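Local structure of protein-tyrosine-phosphatase (Shewanella sp., 2Z72) at residues A[106-117]-A[140-151]; A[79-90]-A[122-130]. The protein removes phosphate from phosphotyrosine in proteins by hydrolysis as a cold-active phosphatase, probably using the two zinc ions held in its calcineurin-like phosphoesterase core. All coordinates share one frame; numbering follows the deposited sequence.

Contact 1 (A[106-117]-A[140-151]). With ZN (zinc ion), chain C; ZN (zinc ion), chain B.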
loop_
_atom_site.group_PDB
_atom_site.type_symbol
_atom_site.label_atom_id
_atom_site.label_comp_id
_atom_site.label_asym_id
_atom_site.label_seq_id
_atom_site.Cartn_x
_atom_site.Cartn_y
_atom_site.Cartn_z
ATOM N N GLU A 106 6.147 15.241 -10.855
ATOM C CA GLU A 106 6.895 14.093 -11.269
ATOM C C GLU A 106 7.447 13.336 -10.070
ATOM O O GLU A 106 8.254 12.402 -10.223
ATOM C CB GLU A 106 8.047 14.462 -12.208
ATOM C CG GLU A 106 7.523 15.137 -13.474
ATOM C CD GLU A 106 8.594 15.396 -14.499
ATOM O OE1 GLU A 106 8.220 15.658 -15.649
ATOM O OE2 GLU A 106 9.770 15.320 -14.096
ATOM N N GLY A 107 7.008 13.743 -8.840
ATOM C CA GLY A 107 7.402 12.989 -7.669
ATOM C C GLY A 107 6.868 11.570 -7.691
ATOM O O GLY A 107 5.919 11.240 -8.427
ATOM N N HIS A 108 7.464 10.714 -6.837
ATOM C CA HIS A 108 7.002 9.373 -6.580
ATOM C C HIS A 108 6.474 9.263 -5.175
ATOM O O HIS A 108 7.070 9.765 -4.241
ATOM C CB HIS A 108 8.098 8.335 -6.801
ATOM C CG HIS A 108 8.486 8.196 -8.241
ATOM N ND1 HIS A 108 9.004 6.981 -8.669
ATOM C CD2 HIS A 108 8.457 9.019 -9.284
ATOM C CE1 HIS A 108 9.275 7.110 -9.975
ATOM N NE2 HIS A 108 8.958 8.309 -10.376
ATOM N N MET A 109 5.332 8.575 -5.016
ATOM C CA MET A 109 4.826 8.192 -3.732
ATOM C C MET A 109 5.058 6.703 -3.525
ATOM O O MET A 109 4.756 5.930 -4.438
ATOM C CB MET A 109 3.291 8.456 -3.660
ATOM C CG MET A 109 2.661 7.887 -2.421
ATOM S SD MET A 109 0.877 8.187 -2.309
ATOM C CE MET A 109 0.835 9.885 -1.941
ATOM N N VAL A 110 5.539 6.294 -2.366
ATOM C CA VAL A 110 5.635 4.891 -2.019
ATOM C C VAL A 110 4.696 4.680 -0.823
ATOM O O VAL A 110 4.942 5.214 0.253
ATOM C CB VAL A 110 7.038 4.422 -1.654
ATOM C CG1 VAL A 110 7.050 2.924 -1.505
ATOM C CG2 VAL A 110 8.055 4.860 -2.726
ATOM N N MET A 111 3.638 3.933 -1.046
ATOM C CA MET A 111 2.768 3.517 0.066
ATOM C C MET A 111 3.102 2.071 0.360
ATOM O O MET A 111 2.786 1.178 -0.420
ATOM C CB MET A 111 1.282 3.695 -0.325
ATOM C CG MET A 111 0.370 3.172 0.799
ATOM S SD MET A 111 -1.361 3.645 0.606
ATOM C CE MET A 111 -1.294 5.384 0.987
ATOM N N THR A 112 3.807 1.847 1.457
ATOM C CA THR A 112 4.417 0.539 1.733
ATOM C C THR A 112 3.459 -0.454 2.376
ATOM O O THR A 112 3.840 -1.134 3.344
ATOM C CB THR A 112 5.690 0.689 2.581
ATOM O OG1 THR A 112 5.415 1.366 3.778
ATOM C CG2 THR A 112 6.748 1.547 1.845
ATOM N N GLY A 113 2.244 -0.578 1.825
ATOM C CA GLY A 113 1.333 -1.649 2.226
ATOM C C GLY A 113 0.311 -1.294 3.294
ATOM O O GLY A 113 0.292 -0.223 3.889
ATOM N N ASP A 114 -0.583 -2.251 3.482
ATOM C CA ASP A 114 -1.586 -2.270 4.567
ATOM C C ASP A 114 -2.603 -1.174 4.477
ATOM O O ASP A 114 -2.941 -0.467 5.424
ATOM C CB ASP A 114 -0.927 -2.331 5.950
ATOM C CG ASP A 114 -0.530 -3.723 6.372
ATOM O OD1 ASP A 114 -0.166 -3.839 7.636
ATOM O OD2 ASP A 114 -0.527 -4.651 5.559
ATOM N N ILE A 115 -3.227 -1.089 3.270
ATOM C CA ILE A 115 -4.497 -0.407 3.096
ATOM C C ILE A 115 -5.619 -1.148 3.795
ATOM O O ILE A 115 -6.469 -0.569 4.463
ATOM C CB ILE A 115 -4.844 -0.233 1.610
ATOM C CG1 ILE A 115 -3.919 0.794 0.958
ATOM C CG2 ILE A 115 -6.317 0.123 1.449
ATOM C CD1 ILE A 115 -4.052 0.928 -0.534
ATOM N N PHE A 116 -5.654 -2.471 3.611
ATOM C CA PHE A 116 -6.734 -3.291 4.173
ATOM C C PHE A 116 -6.662 -3.393 5.705
ATOM O O PHE A 116 -5.610 -3.278 6.315
ATOM C CB PHE A 116 -6.675 -4.688 3.628
ATOM C CG PHE A 116 -7.125 -4.834 2.197
ATOM C CD1 PHE A 116 -6.230 -4.799 1.138
ATOM C CD2 PHE A 116 -8.463 -5.013 1.923
ATOM C CE1 PHE A 116 -6.679 -4.947 -0.144
ATOM C CE2 PHE A 116 -8.892 -5.153 0.644
ATOM C CZ PHE A 116 -8.021 -5.144 -0.393
ATOM N N ASP A 117 -7.845 -3.658 6.243
ATOM C CA ASP A 117 -8.144 -4.186 7.573
ATOM C C ASP A 117 -8.114 -3.116 8.650
ATOM O O ASP A 117 -7.556 -2.030 8.508
ATOM C CB ASP A 117 -7.205 -5.360 7.892
ATOM C CG ASP A 117 -7.487 -6.606 7.091
ATOM O OD1 ASP A 117 -6.639 -7.548 7.165
ATOM O OD2 ASP A 117 -8.552 -6.669 6.427
ATOM N N GLY A 140 3.509 12.421 -15.009
ATOM C CA GLY A 140 4.923 12.092 -15.081
ATOM C C GLY A 140 5.587 11.607 -13.814
ATOM O O GLY A 140 6.788 11.429 -13.784
ATOM N N GLY A 141 4.780 11.406 -12.766
ATOM C CA GLY A 141 5.218 10.834 -11.507
ATOM C C GLY A 141 4.718 9.400 -11.397
ATOM O O GLY A 141 4.326 8.763 -12.378
ATOM N N MET A 142 4.730 8.913 -10.155
ATOM C CA MET A 142 4.317 7.541 -9.931
ATOM C C MET A 142 3.784 7.361 -8.529
ATOM O O MET A 142 4.353 7.928 -7.581
ATOM C CB MET A 142 5.448 6.512 -10.085
ATOM C CG MET A 142 5.991 6.332 -11.481
ATOM S SD MET A 142 7.174 4.984 -11.629
ATOM C CE MET A 142 6.014 3.599 -11.810
ATOM N N VAL A 143 2.764 6.487 -8.393
ATOM C CA VAL A 143 2.461 5.888 -7.115
ATOM C C VAL A 143 2.917 4.440 -7.163
ATOM O O VAL A 143 2.557 3.677 -8.065
ATOM C CB VAL A 143 0.923 5.900 -6.860
ATOM C CG1 VAL A 143 0.562 5.070 -5.647
ATOM C CG2 VAL A 143 0.415 7.323 -6.754
ATOM N N HIS A 144 3.719 4.072 -6.184
ATOM C CA HIS A 144 4.132 2.717 -5.916
ATOM C C HIS A 144 3.315 2.230 -4.728
ATOM O O HIS A 144 3.602 2.548 -3.584
ATOM C CB HIS A 144 5.615 2.629 -5.542
ATOM C CG HIS A 144 6.508 3.233 -6.560
ATOM N ND1 HIS A 144 6.994 2.537 -7.666
ATOM C CD2 HIS A 144 7.031 4.486 -6.622
ATOM C CE1 HIS A 144 7.754 3.370 -8.296
ATOM N NE2 HIS A 144 7.802 4.586 -7.732
ATOM N N LEU A 145 2.251 1.449 -5.027
ATOM C CA LEU A 145 1.512 0.813 -3.949
ATOM C C LEU A 145 2.138 -0.554 -3.743
ATOM O O LEU A 145 2.075 -1.390 -4.654
ATOM C CB LEU A 145 0.056 0.623 -4.302
ATOM C CG LEU A 145 -0.773 -0.151 -3.270
ATOM C CD1 LEU A 145 -0.686 0.467 -1.873
ATOM C CD2 LEU A 145 -2.198 -0.251 -3.735
ATOM N N LEU A 146 2.778 -0.772 -2.601
ATOM C CA LEU A 146 3.387 -2.046 -2.318
ATOM C C LEU A 146 2.414 -2.917 -1.544
ATOM O O LEU A 146 1.583 -2.445 -0.741
ATOM C CB LEU A 146 4.685 -1.950 -1.512
ATOM C CG LEU A 146 5.699 -0.967 -2.066
ATOM C CD1 LEU A 146 6.969 -1.012 -1.221
ATOM C CD2 LEU A 146 6.012 -1.245 -3.535
ATOM N N MET A 147 2.516 -4.225 -1.752
ATOM C CA MET A 147 1.744 -5.193 -0.966
ATOM C C MET A 147 2.270 -5.348 0.441
ATOM O O MET A 147 3.456 -5.580 0.660
ATOM C CB MET A 147 1.813 -6.565 -1.606
ATOM C CG MET A 147 1.224 -6.676 -2.993
ATOM S SD MET A 147 -0.607 -6.718 -2.994
ATOM C CE MET A 147 -0.916 -8.395 -2.585
ATOM N N GLY A 148 1.380 -5.188 1.415
ATOM C CA GLY A 148 1.693 -5.488 2.791
ATOM C C GLY A 148 1.172 -6.793 3.231
ATOM O O GLY A 148 0.541 -7.561 2.460
ATOM N N ASN A 149 1.369 -7.141 4.517
ATOM C CA ASN A 149 0.853 -8.414 4.978
ATOM C C ASN A 149 -0.675 -8.463 4.938
ATOM O O ASN A 149 -1.190 -9.561 4.652
ATOM C CB ASN A 149 1.393 -8.812 6.376
ATOM C CG ASN A 149 1.013 -7.896 7.482
ATOM O OD1 ASN A 149 1.158 -6.681 7.373
ATOM N ND2 ASN A 149 0.596 -8.407 8.627
ATOM N N HIS A 150 -1.347 -7.346 5.173
ATOM C CA HIS A 150 -2.820 -7.436 5.100
ATOM C C HIS A 150 -3.342 -7.555 3.691
ATOM O O HIS A 150 -4.381 -8.212 3.488
ATOM C CB HIS A 150 -3.455 -6.282 5.848
ATOM C CG HIS A 150 -3.302 -6.483 7.344
ATOM N ND1 HIS A 150 -4.325 -6.979 8.117
ATOM C CD2 HIS A 150 -2.227 -6.290 8.129
ATOM C CE1 HIS A 150 -3.868 -7.067 9.335
ATOM N NE2 HIS A 150 -2.613 -6.661 9.421
ATOM N N GLU A 151 -2.710 -6.994 2.663
ATOM C CA GLU A 151 -3.096 -7.304 1.297
ATOM C C GLU A 151 -2.992 -8.794 1.028
ATOM O O GLU A 151 -3.860 -9.396 0.412
ATOM C CB GLU A 151 -2.284 -6.511 0.270
ATOM C CG GLU A 151 -2.622 -5.049 0.135
ATOM C CD GLU A 151 -2.339 -4.242 1.376
ATOM O OE1 GLU A 151 -3.173 -3.437 1.784
ATOM O OE2 GLU A 151 -1.212 -4.430 1.910
HETATM ZN ZN ZN C . 1.653 -4.975 8.427
HETATM ZN ZN ZN B . -0.258 -2.531 9.362
HETATM O O HOH W 1 8.958 10.683 -12.239
HETATM O O HOH W 2 -0.033 -1.407 11.143
HETATM O O HOH W 3 0.846 -4.056 9.961
#
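Met142 covers one face of the His108 imidazole, its CB 3.8 Å from the ring centroid and only 4° off the normal, a CH-pi contact. In plane at the ring's edge lies a water that His108 NE2 shares with Glu106 O and Gly140 O, while His108 ND1 bonds to His144 NE2 at 2.8 Å, nearly straight (173°). At the His150 ring edge, its ND1 donates in plane to the anti lone pair of Asp117 OD1, at 2.6 Å. The histidine pair lies on strands 108-111 and 142-145, the parallel strands of a beta-alpha-beta unit, joined by bonds such as Met109 N to Met142 O (2.8 Å). Beyond them Glu151, bent at chi2 (64°), turns back to the loop: OE2 accepts from Asp114 N at 2.8 Å and Gly148 N at 2.7 Å, and OE1 from Phe116 N. An alanine in place of Glu151 is likely to leave those three amides without this acceptor. Asp114 OD1 bridges the zinc ions, 2.2 Å from that of chain B and 2.3 Å from that of chain C, while OD2 accepts from His150 N. Gripped at both oxygens, this carboxylate can hardly rotate, which suits a bridging ligand of a dinuclear site.

Contact 2 (A[79-90]-A[122-130]); sequences VHGQYDVLLTLL and VNEVLWFMY. With ZN (zinc ion), chain B.
Leu87 N donates to Tyr83 O at 2.9 Å, a helix-backbone bond that sets both residues on the side of helix 83-92 touching Phe128. The motif is knobs-into-holes packing: Phe128 of helix 122-138 sits among Tyr83, Leu86, Leu87 and Leu90, the segment axes 9.7 Å apart and inclined at 38°. No hydrogen bond joins segments 79-90 and 122-130, whose contact is apolar and aromatic; just before the second, Gln121 bonds to Gly81 and Asp84. Tyr83 holds CG anti to its own N (chi1 173°), carrying the ring across to the partner helix, where its edge meets the face of Phe128 in an offset edge-to-face pair, centroids 5.8 Å apart and planes at 70°. Over one Tyr83 face stands Glu124 CB, 4.0 Å from the centroid, whereas the carboxylate leads away. In the type I' turn from Val79 to Gln82, Val79 CG1 reaches Val125 CG2 tip to tip at 3.8 Å, and Gly81 lies against Val122. There His80 points away from segment 122-130 and binds a zinc ion through NE2 at 2.0 Å, a site that Asp78 and Asp114 share. At the far end, Leu90 CD1 lies at the edge of the Phe128 ring, 3.7 Å from CE2.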
loop_
_atom_site.group_PDB
_atom_site.type_symbol
_atom_site.label_atom_id
_atom_site.label_comp_id
_atom_site.label_asym_id
_atom_site.label_seq_id
_atom_site.Cartn_x
_atom_site.Cartn_y
_atom_site.Cartn_z
ATOM N N VAL A 79 -2.327 2.579 6.251
ATOM C CA VAL A 79 -3.549 3.367 6.391
ATOM C C VAL A 79 -4.675 2.562 7.061
ATOM O O VAL A 79 -5.479 3.150 7.767
ATOM C CB VAL A 79 -3.929 3.911 5.000
ATOM C CG1 VAL A 79 -5.306 4.531 4.982
ATOM C CG2 VAL A 79 -2.885 4.894 4.489
ATOM N N HIS A 80 -4.744 1.257 6.805
ATOM C CA HIS A 80 -5.698 0.394 7.529
ATOM C C HIS A 80 -7.094 0.964 7.508
ATOM O O HIS A 80 -7.762 1.173 8.523
ATOM C CB HIS A 80 -5.193 0.121 8.961
ATOM C CG HIS A 80 -4.099 -0.908 8.944
ATOM N ND1 HIS A 80 -4.271 -2.159 8.438
ATOM C CD2 HIS A 80 -2.826 -0.888 9.420
ATOM C CE1 HIS A 80 -3.147 -2.846 8.559
ATOM N NE2 HIS A 80 -2.209 -2.101 9.171
ATOM N N GLY A 81 -7.566 1.340 6.313
ATOM C CA GLY A 81 -8.922 1.759 6.116
ATOM C C GLY A 81 -9.287 3.121 6.676
ATOM O O GLY A 81 -10.510 3.383 6.820
ATOM N N GLN A 82 -8.346 3.968 6.983
ATOM C CA GLN A 82 -8.608 5.313 7.528
ATOM C C GLN A 82 -8.452 6.361 6.421
ATOM O O GLN A 82 -7.445 7.048 6.300
ATOM C CB GLN A 82 -7.710 5.578 8.711
ATOM C CG GLN A 82 -7.955 4.636 9.852
ATOM C CD GLN A 82 -9.288 4.794 10.548
ATOM O OE1 GLN A 82 -9.749 3.809 11.212
ATOM N NE2 GLN A 82 -9.917 5.920 10.501
ATOM N N TYR A 83 -9.464 6.453 5.572
ATOM C CA TYR A 83 -9.484 7.369 4.454
ATOM C C TYR A 83 -9.420 8.821 4.866
ATOM O O TYR A 83 -8.634 9.629 4.334
ATOM C CB TYR A 83 -10.719 7.133 3.580
ATOM C CG TYR A 83 -10.903 8.154 2.484
ATOM C CD1 TYR A 83 -11.902 9.079 2.495
ATOM C CD2 TYR A 83 -10.018 8.145 1.397
ATOM C CE1 TYR A 83 -12.083 10.000 1.489
ATOM C CE2 TYR A 83 -10.190 9.080 0.372
ATOM C CZ TYR A 83 -11.197 9.992 0.421
ATOM O OH TYR A 83 -11.305 10.895 -0.633
ATOM N N ASP A 84 -10.231 9.229 5.862
ATOM C CA ASP A 84 -10.252 10.608 6.258
ATOM C C ASP A 84 -8.886 11.056 6.715
ATOM O O ASP A 84 -8.441 12.196 6.387
ATOM C CB ASP A 84 -11.269 10.861 7.385
ATOM C CG ASP A 84 -12.695 10.512 7.034
ATOM O OD1 ASP A 84 -13.060 10.555 5.838
ATOM O OD2 ASP A 84 -13.442 10.224 7.986
ATOM N N VAL A 85 -8.186 10.246 7.497
ATOM C CA VAL A 85 -6.853 10.620 7.970
ATOM C C VAL A 85 -5.865 10.710 6.802
ATOM O O VAL A 85 -5.099 11.693 6.721
ATOM C CB VAL A 85 -6.346 9.610 9.008
ATOM C CG1 VAL A 85 -4.912 9.886 9.436
ATOM C CG2 VAL A 85 -7.258 9.611 10.245
ATOM N N LEU A 86 -5.896 9.745 5.909
ATOM C CA LEU A 86 -5.044 9.824 4.736
ATOM C C LEU A 86 -5.246 11.081 3.940
ATOM O O LEU A 86 -4.301 11.774 3.517
ATOM C CB LEU A 86 -5.296 8.587 3.869
ATOM C CG LEU A 86 -4.596 8.547 2.522
ATOM C CD1 LEU A 86 -3.080 8.522 2.697
ATOM C CD2 LEU A 86 -5.082 7.356 1.686
ATOM N N LEU A 87 -6.522 11.418 3.649
ATOM C CA LEU A 87 -6.815 12.559 2.837
ATOM C C LEU A 87 -6.336 13.824 3.517
ATOM O O LEU A 87 -5.730 14.718 2.889
ATOM C CB LEU A 87 -8.306 12.649 2.538
ATOM C CG LEU A 87 -8.723 13.586 1.425
ATOM C CD1 LEU A 87 -8.397 13.033 0.038
ATOM C CD2 LEU A 87 -10.231 13.771 1.525
ATOM N N THR A 88 -6.621 13.956 4.814
ATOM C CA THR A 88 -6.190 15.145 5.526
ATOM C C THR A 88 -4.656 15.309 5.492
ATOM O O THR A 88 -4.136 16.383 5.248
ATOM C CB THR A 88 -6.676 15.085 6.980
ATOM O OG1 THR A 88 -8.103 15.211 6.927
ATOM C CG2 THR A 88 -6.108 16.207 7.839
ATOM N N LEU A 89 -3.940 14.179 5.708
ATOM C CA LEU A 89 -2.496 14.246 5.699
ATOM C C LEU A 89 -1.995 14.719 4.337
ATOM O O LEU A 89 -1.102 15.582 4.240
ATOM C CB LEU A 89 -1.935 12.850 6.040
ATOM C CG LEU A 89 -0.399 12.735 5.819
ATOM C CD1 LEU A 89 0.381 13.705 6.682
ATOM C CD2 LEU A 89 0.003 11.273 6.108
ATOM N N LEU A 90 -2.528 14.156 3.261
ATOM C CA LEU A 90 -2.035 14.509 1.927
ATOM C C LEU A 90 -2.395 15.922 1.565
ATOM O O LEU A 90 -1.673 16.618 0.863
ATOM C CB LEU A 90 -2.548 13.504 0.891
ATOM C CG LEU A 90 -2.062 12.066 1.079
ATOM C CD1 LEU A 90 -2.682 11.184 0.010
ATOM C CD2 LEU A 90 -0.533 11.952 1.098
ATOM N N VAL A 122 -12.175 1.134 3.878
ATOM C CA VAL A 122 -11.220 0.426 2.997
ATOM C C VAL A 122 -11.433 0.747 1.562
ATOM O O VAL A 122 -10.474 1.019 0.814
ATOM C CB VAL A 122 -11.232 -1.069 3.301
ATOM C CG1 VAL A 122 -10.383 -1.835 2.297
ATOM C CG2 VAL A 122 -10.775 -1.381 4.720
ATOM N N ASN A 123 -12.656 0.662 1.032
ATOM C CA ASN A 123 -12.866 0.926 -0.365
ATOM C C ASN A 123 -12.627 2.364 -0.737
ATOM O O ASN A 123 -12.196 2.636 -1.882
ATOM C CB ASN A 123 -14.234 0.432 -0.822
ATOM C CG ASN A 123 -14.276 -1.078 -0.856
ATOM O OD1 ASN A 123 -13.420 -1.709 -1.465
ATOM N ND2 ASN A 123 -15.275 -1.691 -0.191
ATOM N N GLU A 124 -12.894 3.309 0.132
ATOM C CA GLU A 124 -12.560 4.702 -0.090
ATOM C C GLU A 124 -11.051 4.824 -0.315
ATOM O O GLU A 124 -10.627 5.519 -1.223
ATOM C CB GLU A 124 -13.013 5.579 1.063
ATOM C CG GLU A 124 -14.543 5.686 1.208
ATOM C CD GLU A 124 -15.278 4.499 1.729
ATOM O OE1 GLU A 124 -14.714 3.534 2.271
ATOM O OE2 GLU A 124 -16.549 4.529 1.554
ATOM N N VAL A 125 -10.252 4.202 0.534
ATOM C CA VAL A 125 -8.811 4.237 0.346
ATOM C C VAL A 125 -8.415 3.597 -0.941
ATOM O O VAL A 125 -7.584 4.149 -1.713
ATOM C CB VAL A 125 -8.054 3.613 1.532
ATOM C CG1 VAL A 125 -6.552 3.704 1.250
ATOM C CG2 VAL A 125 -8.379 4.324 2.832
ATOM N N LEU A 126 -8.950 2.411 -1.248
ATOM C CA LEU A 126 -8.541 1.712 -2.456
ATOM C C LEU A 126 -8.825 2.511 -3.697
ATOM O O LEU A 126 -7.959 2.687 -4.577
ATOM C CB LEU A 126 -9.233 0.334 -2.494
ATOM C CG LEU A 126 -8.731 -0.717 -1.496
ATOM C CD1 LEU A 126 -9.700 -1.869 -1.439
ATOM C CD2 LEU A 126 -7.352 -1.261 -1.864
ATOM N N TRP A 127 -10.056 3.022 -3.825
ATOM C CA TRP A 127 -10.397 3.747 -5.049
ATOM C C TRP A 127 -9.662 5.078 -5.128
ATOM O O TRP A 127 -9.381 5.540 -6.241
ATOM C CB TRP A 127 -11.918 3.910 -5.205
ATOM C CG TRP A 127 -12.601 2.634 -5.544
ATOM C CD1 TRP A 127 -13.449 1.894 -4.800
ATOM C CD2 TRP A 127 -12.440 1.933 -6.799
ATOM N NE1 TRP A 127 -13.836 0.789 -5.494
ATOM C CE2 TRP A 127 -13.245 0.780 -6.724
ATOM C CE3 TRP A 127 -11.720 2.163 -7.988
ATOM C CZ2 TRP A 127 -13.334 -0.132 -7.765
ATOM C CZ3 TRP A 127 -11.810 1.255 -9.017
ATOM C CH2 TRP A 127 -12.608 0.123 -8.911
ATOM N N PHE A 128 -9.401 5.722 -4.006
ATOM C CA PHE A 128 -8.611 6.914 -3.996
ATOM C C PHE A 128 -7.209 6.600 -4.507
ATOM O O PHE A 128 -6.681 7.349 -5.344
ATOM C CB PHE A 128 -8.555 7.514 -2.585
ATOM C CG PHE A 128 -7.556 8.642 -2.455
ATOM C CD1 PHE A 128 -7.786 9.889 -2.991
ATOM C CD2 PHE A 128 -6.376 8.418 -1.789
ATOM C CE1 PHE A 128 -6.854 10.901 -2.880
ATOM C CE2 PHE A 128 -5.435 9.437 -1.678
ATOM C CZ PHE A 128 -5.678 10.694 -2.201
ATOM N N MET A 129 -6.607 5.540 -4.019
ATOM C CA MET A 129 -5.233 5.196 -4.444
ATOM C C MET A 129 -5.194 4.772 -5.898
ATOM O O MET A 129 -4.180 5.044 -6.562
ATOM C CB MET A 129 -4.644 4.159 -3.507
ATOM C CG MET A 129 -4.337 4.638 -2.100
ATOM S SD MET A 129 -3.296 6.103 -2.019
ATOM C CE MET A 129 -1.817 5.466 -2.788
ATOM N N TYR A 130 -6.245 4.129 -6.399
ATOM C CA TYR A 130 -6.335 3.764 -7.814
ATOM C C TYR A 130 -6.330 5.038 -8.660
ATOM O O TYR A 130 -5.593 5.193 -9.627
ATOM C CB TYR A 130 -7.568 2.927 -7.964
ATOM C CG TYR A 130 -7.918 2.381 -9.332
ATOM C CD1 TYR A 130 -8.465 3.202 -10.305
ATOM C CD2 TYR A 130 -7.738 1.060 -9.671
ATOM C CE1 TYR A 130 -8.801 2.737 -11.562
ATOM C CE2 TYR A 130 -8.098 0.548 -10.905
ATOM C CZ TYR A 130 -8.637 1.405 -11.838
ATOM O OH TYR A 130 -9.039 0.972 -13.102
HETATM ZN ZN ZN B . -0.258 -2.531 9.362
HETATM O O HOH W 2 -0.033 -1.407 11.143
HETATM O O HOH W 3 0.846 -4.056 9.961
#

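The centres of contacts 1 and 2 lie about 11 Å apart, and their segments alternate along the chain: 79-90, 106-117, 122-130, 140-151. Helix 122-138 of contact 2 is the crossover between strands 108-111 and 142-145 of contact 1, and helix 83-92 immediately precedes the first of those strands. Met109 and Met111 of the sheet pack against residues of both segments of contact 2. At the loop ends the contacts touch directly: His80 ND1 lies 2.7 Å from Phe116 O, and His80 N 2.9 Å from Asp114 O, both probable hydrogen bonds. His80 and Asp114 thus bring one zinc ion to the loops at the ends of the strands, as in other calcineurin-like phosphoesterases.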